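PDB 5OEZ: FBP protein from Leishmania major, which probably hydrolyses fructose 1,6-bisphosphate to fructose 6-phosphate and phosphate with magnesium as cofactor, and binds AMP at a separate site. Local coordinates for residues C[28-33]-C[88-93]; C[94-99]-C[117-122]; C[113-118]-C[136-141]; C[159-164]-C[308-313]. One frame throughout, in Å; residues are numbered along the deposited sequence.

Interaction 1 (C[28-33]-C[88-93]); sequences FTLLMM and STSVCV
Leu-30 and Leu-31 of helix 27-47 lean on the turn that links helix 72-87 to strand 91-96, an ST turn at Ser-88 beside the AMP site of this class 1 fructose-1,6-bisphosphatase. The contact is made by van der Waals packing, and no hydrogen bond crosses it. On the apolar side, the CD1 methyl of Leu-31 meets CG1 of Val-91 at 3.7 Å, the two side chains crossing at about a right angle. Leu-31 reaches that far because its CG stands anti to the backbone N (chi1 -177°). Leu-30 touches polar atoms instead: its CD1 lies 3.5 Å from Ser-88 O, near the hydroxyl of Thr-89, and its CB rests against Ser-90 OG.

Both serine hydroxyls have partners in the turn or close by. Ser-88 OG accepts from Ser-90 N at 3.1 Å and is also bonded to Leu-85 O, while Ser-90 OG bonds to Asp-27 O at the start of the helix. Thr-89, with positive phi, is where the chain leaves helical geometry. Phe-28 and Thr-29, on the same helix turn, bind AMP in another structure of this protein. A second subunit packs here too, its Thr-29 on Leu-30 and its Ile-17 on Thr-89. Ser-90 also meets Leu-31 through its CB, 4.0 Å from Leu-31 CB.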
loop_
_atom_site.group_PDB
_atom_site.type_symbol
_atom_site.label_atom_id
_atom_site.label_comp_id
_atom_site.label_asym_id
_atom_site.label_seq_id
_atom_site.Cartn_x
_atom_site.Cartn_y
_atom_site.Cartn_z
ATOM N N PHE C 28 14.399 6.220 25.330
ATOM C CA PHE C 28 13.788 4.949 24.955
ATOM C C PHE C 28 12.799 5.123 23.793
ATOM O O PHE C 28 12.710 4.264 22.904
ATOM C CB PHE C 28 13.118 4.269 26.168
ATOM C CG PHE C 28 12.665 2.857 25.894
ATOM C CD1 PHE C 28 13.584 1.880 25.565
ATOM C CD2 PHE C 28 11.319 2.510 25.957
ATOM C CE1 PHE C 28 13.173 0.585 25.293
ATOM C CE2 PHE C 28 10.900 1.224 25.688
ATOM C CZ PHE C 28 11.829 0.253 25.358
ATOM N N THR C 29 12.057 6.222 23.814
ATOM C CA THR C 29 11.157 6.569 22.732
ATOM C C THR C 29 11.912 6.695 21.411
ATOM O O THR C 29 11.482 6.144 20.390
ATOM C CB THR C 29 10.417 7.870 23.076
ATOM O OG1 THR C 29 9.632 7.653 24.248
ATOM C CG2 THR C 29 9.473 8.311 21.953
ATOM N N LEU C 30 13.025 7.423 21.425
ATOM C CA LEU C 30 13.823 7.591 20.214
ATOM C C LEU C 30 14.376 6.258 19.737
ATOM O O LEU C 30 14.371 5.988 18.534
ATOM C CB LEU C 30 14.945 8.616 20.406
ATOM C CG LEU C 30 14.556 10.059 20.758
ATOM C CD1 LEU C 30 15.771 10.976 20.664
ATOM C CD2 LEU C 30 13.433 10.581 19.886
ATOM N N LEU C 31 14.826 5.414 20.671
ATOM C CA LEU C 31 15.277 4.068 20.321
ATOM C C LEU C 31 14.174 3.264 19.608
ATOM O O LEU C 31 14.409 2.663 18.570
ATOM C CB LEU C 31 15.737 3.311 21.565
ATOM C CG LEU C 31 16.307 1.908 21.343
ATOM C CD1 LEU C 31 17.705 2.024 20.766
ATOM C CD2 LEU C 31 16.355 1.134 22.651
ATOM N N MET C 32 12.983 3.246 20.184
ATOM C CA MET C 32 11.878 2.502 19.599
ATOM C C MET C 32 11.404 3.077 18.272
ATOM O O MET C 32 10.932 2.319 17.437
ATOM C CB MET C 32 10.720 2.332 20.586
ATOM C CG MET C 32 11.060 1.431 21.772
ATOM S SD MET C 32 11.786 -0.160 21.318
ATOM C CE MET C 32 10.643 -0.790 20.066
ATOM N N MET C 33 11.536 4.392 18.073
ATOM C CA MET C 33 11.294 4.980 16.747
ATOM C C MET C 33 12.235 4.410 15.726
ATOM O O MET C 33 11.824 4.073 14.605
ATOM C CB MET C 33 11.516 6.490 16.721
ATOM C CG MET C 33 10.292 7.324 16.475
ATOM S SD MET C 33 9.725 8.127 17.975
ATOM C CE MET C 33 10.988 9.219 18.583
ATOM N N SER C 88 19.804 7.643 16.070
ATOM C CA SER C 88 18.774 7.921 17.075
ATOM C C SER C 88 19.230 8.835 18.227
ATOM O O SER C 88 18.377 9.447 18.876
ATOM C CB SER C 88 18.216 6.611 17.658
ATOM O OG SER C 88 19.172 5.912 18.457
ATOM N N THR C 89 20.545 8.890 18.480
ATOM C CA THR C 89 21.164 9.479 19.675
ATOM C C THR C 89 20.954 8.671 20.963
ATOM O O THR C 89 21.363 9.106 22.037
ATOM C CB THR C 89 20.740 10.953 19.950
ATOM O OG1 THR C 89 19.416 10.992 20.509
ATOM C CG2 THR C 89 20.830 11.810 18.682
ATOM N N SER C 90 20.366 7.490 20.868
ATOM C CA SER C 90 20.018 6.700 22.055
ATOM C C SER C 90 21.025 5.606 22.421
ATOM O O SER C 90 20.964 5.080 23.530
ATOM C CB SER C 90 18.629 6.068 21.870
ATOM O OG SER C 90 17.638 7.069 21.989
ATOM N N VAL C 91 21.903 5.220 21.499
ATOM C CA VAL C 91 22.742 4.036 21.716
ATOM C C VAL C 91 24.184 4.420 22.009
ATOM O O VAL C 91 24.734 5.341 21.404
ATOM C CB VAL C 91 22.670 3.015 20.554
ATOM C CG1 VAL C 91 21.235 2.839 20.082
ATOM C CG2 VAL C 91 23.564 3.406 19.395
ATOM N N CYS C 92 24.766 3.713 22.965
ATOM C CA CYS C 92 26.196 3.763 23.245
ATOM C C CYS C 92 26.946 2.756 22.367
ATOM O O CYS C 92 27.939 3.090 21.708
ATOM C CB CYS C 92 26.418 3.404 24.716
ATOM S SG CYS C 92 28.138 3.562 25.192
ATOM N N VAL C 93 26.432 1.533 22.341
ATOM C CA VAL C 93 27.089 0.420 21.698
ATOM C C VAL C 93 26.064 -0.380 20.918
ATOM O O VAL C 93 24.955 -0.609 21.394
ATOM C CB VAL C 93 27.730 -0.501 22.781
ATOM C CG1 VAL C 93 28.192 -1.850 22.246
ATOM C CG2 VAL C 93 28.879 0.220 23.454
#

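Interaction 2 (C[94-99]-C[117-122]); sequences LGSEEE and FDPLDG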
loop_
_atom_site.group_PDB
_atom_site.type_symbol
_atom_site.label_atom_id
_atom_site.label_comp_id
_atom_site.label_asym_id
_atom_site.label_seq_id
_atom_site.Cartn_x
_atom_site.Cartn_y
_atom_site.Cartn_z
ATOM N N LEU C 94 26.477 -0.835 19.741
ATOM C CA LEU C 94 25.674 -1.627 18.838
ATOM C C LEU C 94 26.361 -2.968 18.652
ATOM O O LEU C 94 27.564 -3.024 18.437
ATOM C CB LEU C 94 25.663 -0.941 17.486
ATOM C CG LEU C 94 24.342 -0.821 16.784
ATOM C CD1 LEU C 94 23.492 0.218 17.487
ATOM C CD2 LEU C 94 24.601 -0.400 15.353
ATOM N N GLY C 95 25.592 -4.042 18.699
ATOM C CA GLY C 95 26.092 -5.368 18.376
ATOM C C GLY C 95 25.159 -6.060 17.415
ATOM O O GLY C 95 24.045 -6.410 17.774
ATOM N N SER C 96 25.620 -6.257 16.189
ATOM C CA SER C 96 24.898 -7.050 15.196
ATOM C C SER C 96 25.421 -8.483 15.166
ATOM O O SER C 96 26.621 -8.679 15.091
ATOM C CB SER C 96 25.118 -6.442 13.823
ATOM O OG SER C 96 24.413 -7.183 12.848
ATOM N N GLU C 97 24.521 -9.467 15.170
ATOM C CA GLU C 97 24.895 -10.882 15.125
ATOM C C GLU C 97 25.824 -11.246 13.967
ATOM O O GLU C 97 26.681 -12.113 14.127
ATOM C CB GLU C 97 23.662 -11.780 15.036
ATOM C CG GLU C 97 23.944 -13.240 15.355
ATOM C CD GLU C 97 22.646 -14.062 15.413
ATOM O OE1 GLU C 97 21.952 -14.117 14.402
ATOM O OE2 GLU C 97 22.275 -14.667 16.454
ATOM N N GLU C 98 25.666 -10.567 12.833
ATOM C CA GLU C 98 26.453 -10.830 11.636
ATOM C C GLU C 98 27.908 -10.353 11.719
ATOM O O GLU C 98 28.761 -10.878 10.993
ATOM C CB GLU C 98 25.795 -10.196 10.409
ATOM C CG GLU C 98 24.294 -10.519 10.236
ATOM C CD GLU C 98 23.749 -10.219 8.842
ATOM O OE1 GLU C 98 24.407 -9.508 8.054
ATOM O OE2 GLU C 98 22.635 -10.701 8.529
ATOM N N GLU C 99 28.214 -9.449 12.650
ATOM C CA GLU C 99 29.540 -8.842 12.749
ATOM C C GLU C 99 30.374 -9.361 13.920
ATOM O O GLU C 99 29.855 -9.710 14.980
ATOM C CB GLU C 99 29.379 -7.346 12.861
ATOM C CG GLU C 99 28.492 -6.802 11.760
ATOM C CD GLU C 99 28.517 -5.295 11.650
ATOM O OE1 GLU C 99 29.014 -4.618 12.573
ATOM O OE2 GLU C 99 28.044 -4.793 10.617
ATOM N N PHE C 117 21.308 -7.155 18.363
ATOM C CA PHE C 117 20.205 -7.528 17.510
ATOM C C PHE C 117 20.587 -8.542 16.452
ATOM O O PHE C 117 21.721 -8.598 16.017
ATOM C CB PHE C 117 19.586 -6.267 16.876
ATOM C CG PHE C 117 20.512 -5.530 15.950
ATOM C CD1 PHE C 117 21.418 -4.593 16.434
ATOM C CD2 PHE C 117 20.484 -5.783 14.589
ATOM C CE1 PHE C 117 22.281 -3.929 15.568
ATOM C CE2 PHE C 117 21.357 -5.134 13.728
ATOM C CZ PHE C 117 22.266 -4.213 14.215
ATOM N N ASP C 118 19.619 -9.384 16.101
ATOM C CA ASP C 118 19.687 -10.231 14.931
ATOM C C ASP C 118 18.787 -9.554 13.876
ATOM O O ASP C 118 17.565 -9.612 13.980
ATOM C CB ASP C 118 19.206 -11.641 15.285
ATOM C CG ASP C 118 19.298 -12.618 14.112
ATOM O OD1 ASP C 118 19.824 -12.265 13.033
ATOM O OD2 ASP C 118 18.860 -13.779 14.286
ATOM N N PRO C 119 19.386 -8.902 12.857
ATOM C CA PRO C 119 18.554 -8.118 11.930
ATOM C C PRO C 119 17.586 -8.948 11.087
ATOM O O PRO C 119 16.506 -8.463 10.759
ATOM C CB PRO C 119 19.577 -7.410 11.037
ATOM C CG PRO C 119 20.787 -8.275 11.086
ATOM C CD PRO C 119 20.804 -8.902 12.450
ATOM N N LEU C 120 17.962 -10.176 10.751
ATOM C CA LEU C 120 17.114 -11.050 9.959
ATOM C C LEU C 120 17.412 -12.541 10.208
ATOM O O LEU C 120 18.277 -13.114 9.580
ATOM C CB LEU C 120 17.226 -10.675 8.466
ATOM C CG LEU C 120 16.112 -11.196 7.566
ATOM C CD1 LEU C 120 14.763 -10.604 7.949
ATOM C CD2 LEU C 120 16.462 -10.844 6.133
ATOM N N ASP C 121 16.668 -13.139 11.135
ATOM C CA ASP C 121 16.680 -14.576 11.380
ATOM C C ASP C 121 15.901 -15.333 10.292
ATOM O O ASP C 121 14.789 -14.947 9.924
ATOM C CB ASP C 121 16.094 -14.899 12.780
ATOM C CG ASP C 121 15.471 -16.297 12.872
ATOM O OD1 ASP C 121 16.225 -17.288 12.972
ATOM O OD2 ASP C 121 14.219 -16.401 12.852
ATOM N N GLY C 122 16.478 -16.447 9.844
ATOM C CA GLY C 122 15.803 -17.401 8.987
ATOM C C GLY C 122 15.824 -16.966 7.542
ATOM O O GLY C 122 14.929 -17.318 6.793
#
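The ring of Phe-117 has Ser-96 CA over one face, a CH-pi contact 4.1 Å from CA to the ring centroid and 16° off the normal. At its edge, near the ring plane, sit Leu-94 CG and the CB of Pro-119. Phe-117 CG is wedged between its own backbone N and carbonyl carbon (chi1 64°), which swings the ring over strand 91-96, where CZ comes within 3.6 Å of Ser-96 CB. Phe-81 meets the same ring from helix 72-87.

Two backbone bonds join these neighbouring parallel strands of the central sheet: Phe-117 N gives to Gly-95 O at 2.9 Å, and Glu-97 N to Phe-117 O at 3.1 Å. Just past them the chain carries the metal site of the phosphatase. Glu-97, Glu-98, Asp-118, Leu-120 and Asp-121 bind manganese in another structure of this protein, together with Asp-74 and Glu-284.

Without metal, Glu-97 OE1 approaches Asp-118 OD1 and OD2 at 3.1 Å each, acceptor against acceptor, the carboxylate planes 54° apart. Arg-280 makes a salt bridge to Glu-97 OE2 and probably offsets some of this crowding of negative charge. Farther along, the extended chain of Glu-98 brings OE2 to 4.0 Å from Pro-119 CG.

Interaction 3 (C[113-118]-C[136-141]); sequences YLIFFD and WGVWRL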
loop_
_atom_site.group_PDB
_atom_site.type_symbol
_atom_site.label_atom_id
_atom_site.label_comp_id
_atom_site.label_asym_id
_atom_site.label_seq_id
_atom_site.Cartn_x
_atom_site.Cartn_y
_atom_site.Cartn_z
ATOM N N TYR C 113 22.148 3.253 25.894
ATOM C CA TYR C 113 21.680 1.891 25.656
ATOM C C TYR C 113 22.721 1.055 24.909
ATOM O O TYR C 113 23.393 1.543 24.001
ATOM C CB TYR C 113 20.342 1.895 24.902
ATOM C CG TYR C 113 19.204 2.394 25.758
ATOM C CD1 TYR C 113 18.830 1.710 26.909
ATOM C CD2 TYR C 113 18.489 3.539 25.413
ATOM C CE1 TYR C 113 17.778 2.146 27.696
ATOM C CE2 TYR C 113 17.440 3.989 26.203
ATOM C CZ TYR C 113 17.088 3.291 27.346
ATOM O OH TYR C 113 16.048 3.726 28.147
ATOM N N LEU C 114 22.848 -0.208 25.319
ATOM C CA LEU C 114 23.606 -1.220 24.579
ATOM C C LEU C 114 22.556 -2.078 23.900
ATOM O O LEU C 114 21.676 -2.594 24.576
ATOM C CB LEU C 114 24.444 -2.098 25.517
ATOM C CG LEU C 114 25.581 -1.440 26.323
ATOM C CD1 LEU C 114 25.068 -0.793 27.589
ATOM C CD2 LEU C 114 26.644 -2.473 26.678
ATOM N N ILE C 115 22.641 -2.243 22.581
ATOM C CA ILE C 115 21.631 -3.015 21.861
ATOM C C ILE C 115 22.290 -4.096 21.015
ATOM O O ILE C 115 23.255 -3.849 20.302
ATOM C CB ILE C 115 20.675 -2.127 21.038
ATOM C CG1 ILE C 115 19.660 -2.988 20.294
ATOM C CG2 ILE C 115 21.418 -1.241 20.056
ATOM C CD1 ILE C 115 18.407 -2.228 19.891
ATOM N N PHE C 116 21.771 -5.310 21.149
ATOM C CA PHE C 116 22.280 -6.465 20.457
ATOM C C PHE C 116 21.122 -7.003 19.670
ATOM O O PHE C 116 20.070 -7.265 20.246
ATOM C CB PHE C 116 22.813 -7.484 21.464
ATOM C CG PHE C 116 23.978 -6.961 22.221
ATOM C CD1 PHE C 116 25.246 -7.037 21.680
ATOM C CD2 PHE C 116 23.800 -6.320 23.435
ATOM C CE1 PHE C 116 26.342 -6.522 22.355
ATOM C CE2 PHE C 116 24.885 -5.793 24.115
ATOM C CZ PHE C 116 26.159 -5.890 23.573
ATOM N N PHE C 117 21.308 -7.155 18.363
ATOM C CA PHE C 117 20.205 -7.528 17.510
ATOM C C PHE C 117 20.587 -8.542 16.452
ATOM O O PHE C 117 21.721 -8.598 16.017
ATOM C CB PHE C 117 19.586 -6.267 16.876
ATOM C CG PHE C 117 20.512 -5.530 15.950
ATOM C CD1 PHE C 117 21.418 -4.593 16.434
ATOM C CD2 PHE C 117 20.484 -5.783 14.589
ATOM C CE1 PHE C 117 22.281 -3.929 15.568
ATOM C CE2 PHE C 117 21.357 -5.134 13.728
ATOM C CZ PHE C 117 22.266 -4.213 14.215
ATOM N N ASP C 118 19.619 -9.384 16.101
ATOM C CA ASP C 118 19.687 -10.231 14.931
ATOM C C ASP C 118 18.787 -9.554 13.876
ATOM O O ASP C 118 17.565 -9.612 13.980
ATOM C CB ASP C 118 19.206 -11.641 15.285
ATOM C CG ASP C 118 19.298 -12.618 14.112
ATOM O OD1 ASP C 118 19.824 -12.265 13.033
ATOM O OD2 ASP C 118 18.860 -13.779 14.286
ATOM N N TRP C 136 15.831 -8.266 19.091
ATOM C CA TRP C 136 16.743 -7.354 19.766
ATOM C C TRP C 136 16.577 -7.404 21.280
ATOM O O TRP C 136 15.506 -7.704 21.775
ATOM C CB TRP C 136 16.571 -5.901 19.257
ATOM C CG TRP C 136 15.231 -5.395 19.519
ATOM C CD1 TRP C 136 14.805 -4.757 20.641
ATOM C CD2 TRP C 136 14.092 -5.514 18.658
ATOM N NE1 TRP C 136 13.474 -4.448 20.514
ATOM C CE2 TRP C 136 13.010 -4.917 19.318
ATOM C CE3 TRP C 136 13.891 -6.062 17.391
ATOM C CZ2 TRP C 136 11.749 -4.866 18.768
ATOM C CZ3 TRP C 136 12.630 -6.000 16.840
ATOM C CH2 TRP C 136 11.579 -5.409 17.524
ATOM N N GLY C 137 17.664 -7.110 21.983
ATOM C CA GLY C 137 17.676 -7.004 23.433
ATOM C C GLY C 137 18.450 -5.758 23.785
ATOM O O GLY C 137 19.467 -5.454 23.156
ATOM N N VAL C 138 17.985 -5.062 24.814
ATOM C CA VAL C 138 18.534 -3.771 25.214
ATOM C C VAL C 138 18.973 -3.794 26.691
ATOM O O VAL C 138 18.230 -4.238 27.565
ATOM C CB VAL C 138 17.475 -2.657 25.033
ATOM C CG1 VAL C 138 18.060 -1.266 25.332
ATOM C CG2 VAL C 138 16.869 -2.677 23.636
ATOM N N TRP C 139 20.191 -3.332 26.942
ATOM C CA TRP C 139 20.752 -3.203 28.286
ATOM C C TRP C 139 21.078 -1.723 28.479
ATOM O O TRP C 139 21.129 -0.961 27.499
ATOM C CB TRP C 139 22.038 -4.012 28.420
ATOM C CG TRP C 139 21.869 -5.465 28.670
ATOM C CD1 TRP C 139 21.991 -6.107 29.867
ATOM C CD2 TRP C 139 21.623 -6.480 27.699
ATOM N NE1 TRP C 139 21.817 -7.455 29.709
ATOM C CE2 TRP C 139 21.598 -7.716 28.383
ATOM C CE3 TRP C 139 21.424 -6.470 26.317
ATOM C CZ2 TRP C 139 21.372 -8.930 27.737
ATOM C CZ3 TRP C 139 21.203 -7.692 25.665
ATOM C CH2 TRP C 139 21.164 -8.896 26.379
ATOM N N ARG C 140 21.343 -1.347 29.725
ATOM C CA ARG C 140 21.738 0.020 30.062
ATOM C C ARG C 140 23.183 0.050 30.590
ATOM O O ARG C 140 23.655 -0.918 31.180
ATOM C CB ARG C 140 20.741 0.599 31.070
ATOM C CG ARG C 140 20.993 2.049 31.416
ATOM C CD ARG C 140 19.996 2.540 32.439
ATOM N NE ARG C 140 18.731 2.797 31.768
ATOM C CZ ARG C 140 18.379 3.947 31.197
ATOM N NH1 ARG C 140 19.183 5.011 31.213
ATOM N NH2 ARG C 140 17.192 4.042 30.608
ATOM N N LEU C 141 23.906 1.140 30.340
ATOM C CA LEU C 141 25.216 1.326 30.970
ATOM C C LEU C 141 25.050 1.168 32.472
ATOM O O LEU C 141 24.200 1.852 33.053
ATOM C CB LEU C 141 25.773 2.731 30.726
ATOM C CG LEU C 141 26.572 3.059 29.478
ATOM C CD1 LEU C 141 27.006 4.521 29.535
ATOM C CD2 LEU C 141 27.769 2.143 29.369
#
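Tyr-113 to Phe-117 run antiparallel to Trp-136 to Arg-140, the strand axes 4.6 Å apart at closest and 156° between their directions, with two-way backbone bonds at Leu-114/Trp-139 and Phe-116/Gly-137. The face bearing Leu-114 and Phe-116 also carries Trp-139. There CD2 of the Phe-116 ring comes to 3.7 Å from CZ3 of the indole, the two side chains crossing at about a right angle. Trp-139 NE1 is held by Lys-161 O.

The two strands form a beta hairpin in the central sheet. Its other face turns to helices 27-47 and 72-87, with Ile-35 of the first touching Ile-115 and Trp-136. Here Ile-115 CD1 lies beside Val-138 CG2 at 4.1 Å and near Trp-136 CB, while Val-138 CG1 presses on Tyr-113 CD1 at 3.5 Å.

Tyr-113, an AMP-binding residue in another structure of this protein, also meets Arg-140. The arginine leaves its backbone with CG anti to N and then bends at chi3 (-77°), folding its guanidinium back so that Tyr-113 CE1 lies over one face. Ring and guanidinium planes are 68° apart, and Arg-140 is poorly ordered.

Interaction 4 (C[159-164]-C[308-313]); sequences MLKGTD and EQSITR
Lys-161 lays its aliphatic chain along the backbone of Glu-308 to Ser-310, while Ile-311 points back at the main chain of Leu-160 and Lys-161, so that Lys-161 and Ile-311 each lie mainly against the other segment's backbone. Along the lysine, CG lies 3.8 Å from Gln-309 O. Farther out, CE comes to 3.4 Å from Glu-308 O and 3.6 Å from Ser-310 OG. Its CG sits beside the backbone N, anti to the carbonyl carbon (chi1 -70°), and this sends the chain alongside the facing segment.

From the other side Ile-311 leads with CD1, 3.3 Å from Leu-160 O and 3.8 Å from Lys-161 CA. Leu-281 and Leu-282 of helix 281-294 also touch this isoleucine. The contact joins the two halves of the fold: the loop after helix 150-158 belongs to the N-terminal family region, and the loop before strand 317-323 to the C-terminal one. No hydrogen bond has formed between them.

The first loop is held from within. Lys-161 N gives to Asp-164 OD2 at 3.0 Å, using the carboxylate's anti lone pair, and Asp-164 N returns a bond to Lys-161 O across a short 3-10 turn. At the solvent-facing side, Thr-163 CG2 comes only within 4.4 Å of Glu-308 CG, and the carboxylate of Glu-308 pairs with Arg-305.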
loop_
_atom_site.group_PDB
_atom_site.type_symbol
_atom_site.label_atom_id
_atom_site.label_comp_id
_atom_site.label_asym_id
_atom_site.label_seq_id
_atom_site.Cartn_x
_atom_site.Cartn_y
_atom_site.Cartn_z
ATOM N N MET C 159 30.362 -8.057 32.552
ATOM C CA MET C 159 29.724 -7.767 33.844
ATOM C C MET C 159 28.194 -7.950 33.852
ATOM O O MET C 159 27.596 -7.947 34.925
ATOM C CB MET C 159 30.063 -6.336 34.288
ATOM C CG MET C 159 31.548 -6.081 34.516
ATOM S SD MET C 159 31.872 -4.555 35.440
ATOM C CE MET C 159 30.855 -3.391 34.545
ATOM N N LEU C 160 27.571 -8.121 32.685
ATOM C CA LEU C 160 26.104 -8.154 32.577
ATOM C C LEU C 160 25.515 -9.558 32.514
ATOM O O LEU C 160 26.218 -10.527 32.211
ATOM C CB LEU C 160 25.659 -7.355 31.347
ATOM C CG LEU C 160 26.026 -5.863 31.376
ATOM C CD1 LEU C 160 25.713 -5.224 30.035
ATOM C CD2 LEU C 160 25.317 -5.123 32.507
ATOM N N LYS C 161 24.227 -9.654 32.832
ATOM C CA LYS C 161 23.440 -10.882 32.640
ATOM C C LYS C 161 22.108 -10.527 31.999
ATOM O O LYS C 161 21.708 -9.359 31.979
ATOM C CB LYS C 161 23.166 -11.593 33.968
ATOM C CG LYS C 161 24.374 -12.242 34.630
ATOM C CD LYS C 161 23.924 -13.150 35.778
ATOM C CE LYS C 161 25.062 -14.021 36.369
ATOM N NZ LYS C 161 25.124 -14.193 37.850
ATOM N N GLY C 162 21.411 -11.544 31.500
ATOM C CA GLY C 162 20.065 -11.376 30.975
ATOM C C GLY C 162 19.084 -10.752 31.957
ATOM O O GLY C 162 18.164 -10.053 31.547
ATOM N N THR C 163 19.297 -10.984 33.253
ATOM C CA THR C 163 18.447 -10.430 34.307
ATOM C C THR C 163 18.558 -8.905 34.446
ATOM O O THR C 163 17.681 -8.301 35.049
ATOM C CB THR C 163 18.729 -11.097 35.683
ATOM O OG1 THR C 163 20.135 -11.089 35.940
ATOM C CG2 THR C 163 18.234 -12.542 35.694
ATOM N N ASP C 164 19.622 -8.304 33.898
ATOM C CA ASP C 164 19.822 -6.835 33.844
ATOM C C ASP C 164 19.223 -6.167 32.589
ATOM O O ASP C 164 19.290 -4.945 32.435
ATOM C CB ASP C 164 21.326 -6.522 33.851
ATOM C CG ASP C 164 22.036 -7.055 35.087
ATOM O OD1 ASP C 164 21.618 -6.671 36.199
ATOM O OD2 ASP C 164 23.013 -7.839 34.942
ATOM N N GLU C 308 19.813 -16.118 33.716
ATOM C CA GLU C 308 20.833 -16.211 34.788
ATOM C C GLU C 308 22.249 -16.590 34.309
ATOM O O GLU C 308 23.164 -16.578 35.115
ATOM C CB GLU C 308 20.398 -17.196 35.883
ATOM C CG GLU C 308 19.267 -16.699 36.778
ATOM C CD GLU C 308 18.790 -17.741 37.796
ATOM O OE1 GLU C 308 19.355 -18.858 37.846
ATOM O OE2 GLU C 308 17.833 -17.448 38.550
ATOM N N GLN C 309 22.443 -16.905 33.028
ATOM C CA GLN C 309 23.783 -17.271 32.537
ATOM C C GLN C 309 24.690 -16.055 32.434
ATOM O O GLN C 309 24.251 -14.979 32.025
ATOM C CB GLN C 309 23.717 -17.948 31.176
ATOM C CG GLN C 309 23.001 -19.291 31.184
ATOM C CD GLN C 309 22.829 -19.866 29.784
ATOM O OE1 GLN C 309 23.512 -19.457 28.840
ATOM N NE2 GLN C 309 21.932 -20.842 29.646
ATOM N N SER C 310 25.956 -16.238 32.802
ATOM C CA SER C 310 26.969 -15.191 32.641
ATOM C C SER C 310 27.378 -15.057 31.176
ATOM O O SER C 310 27.475 -16.057 30.458
ATOM C CB SER C 310 28.212 -15.502 33.475
ATOM O OG SER C 310 27.919 -15.493 34.850
ATOM N N ILE C 311 27.600 -13.822 30.744
ATOM C CA ILE C 311 28.169 -13.549 29.440
ATOM C C ILE C 311 29.691 -13.509 29.586
ATOM O O ILE C 311 30.248 -12.598 30.198
ATOM C CB ILE C 311 27.604 -12.244 28.821
ATOM C CG1 ILE C 311 26.131 -12.434 28.447
ATOM C CG2 ILE C 311 28.399 -11.838 27.583
ATOM C CD1 ILE C 311 25.165 -11.637 29.292
ATOM N N THR C 312 30.344 -14.529 29.045
ATOM C CA THR C 312 31.804 -14.610 28.975
ATOM C C THR C 312 32.295 -14.147 27.594
ATOM O O THR C 312 33.430 -13.710 27.465
ATOM C CB THR C 312 32.278 -16.069 29.237
ATOM O OG1 THR C 312 31.932 -16.903 28.125
ATOM C CG2 THR C 312 31.616 -16.667 30.491
ATOM N N ARG C 313 31.436 -14.254 26.573
ATOM C CA ARG C 313 31.822 -14.128 25.167
ATOM C C ARG C 313 30.712 -13.478 24.345
ATOM O O ARG C 313 29.568 -13.803 24.517
ATOM C CB ARG C 313 32.144 -15.508 24.618
ATOM C CG ARG C 313 33.599 -15.870 24.711
ATOM C CD ARG C 313 33.694 -17.300 24.264
ATOM N NE ARG C 313 32.898 -18.137 25.139
ATOM C CZ ARG C 313 32.163 -19.184 24.776
ATOM N NH1 ARG C 313 32.084 -19.611 23.508
ATOM N NH2 ARG C 313 31.487 -19.816 25.714
#

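In the fold
Interactions 1, 2 and 3 follow one another along the chain and meet on three neighbouring strands of the large sheet, 91-96, 113-121 and 132-140. Interactions 1 and 2 use opposite ends of strand 91-96, their centres about 17 Å apart; interaction 3 lies about 10 and 11 Å from them and shares Phe-117 and Asp-118 with interaction 2. Strand 113-121 runs from the AMP-binding Tyr-113, which packs on Phe-28, to the metal-binding Asp-118 and Asp-121, a plausible physical route between the AMP site and the active site. Interaction 4, centred about 12 Å from interaction 3, touches that sheet through Trp-139 and joins its N-terminal region to the C-terminal one.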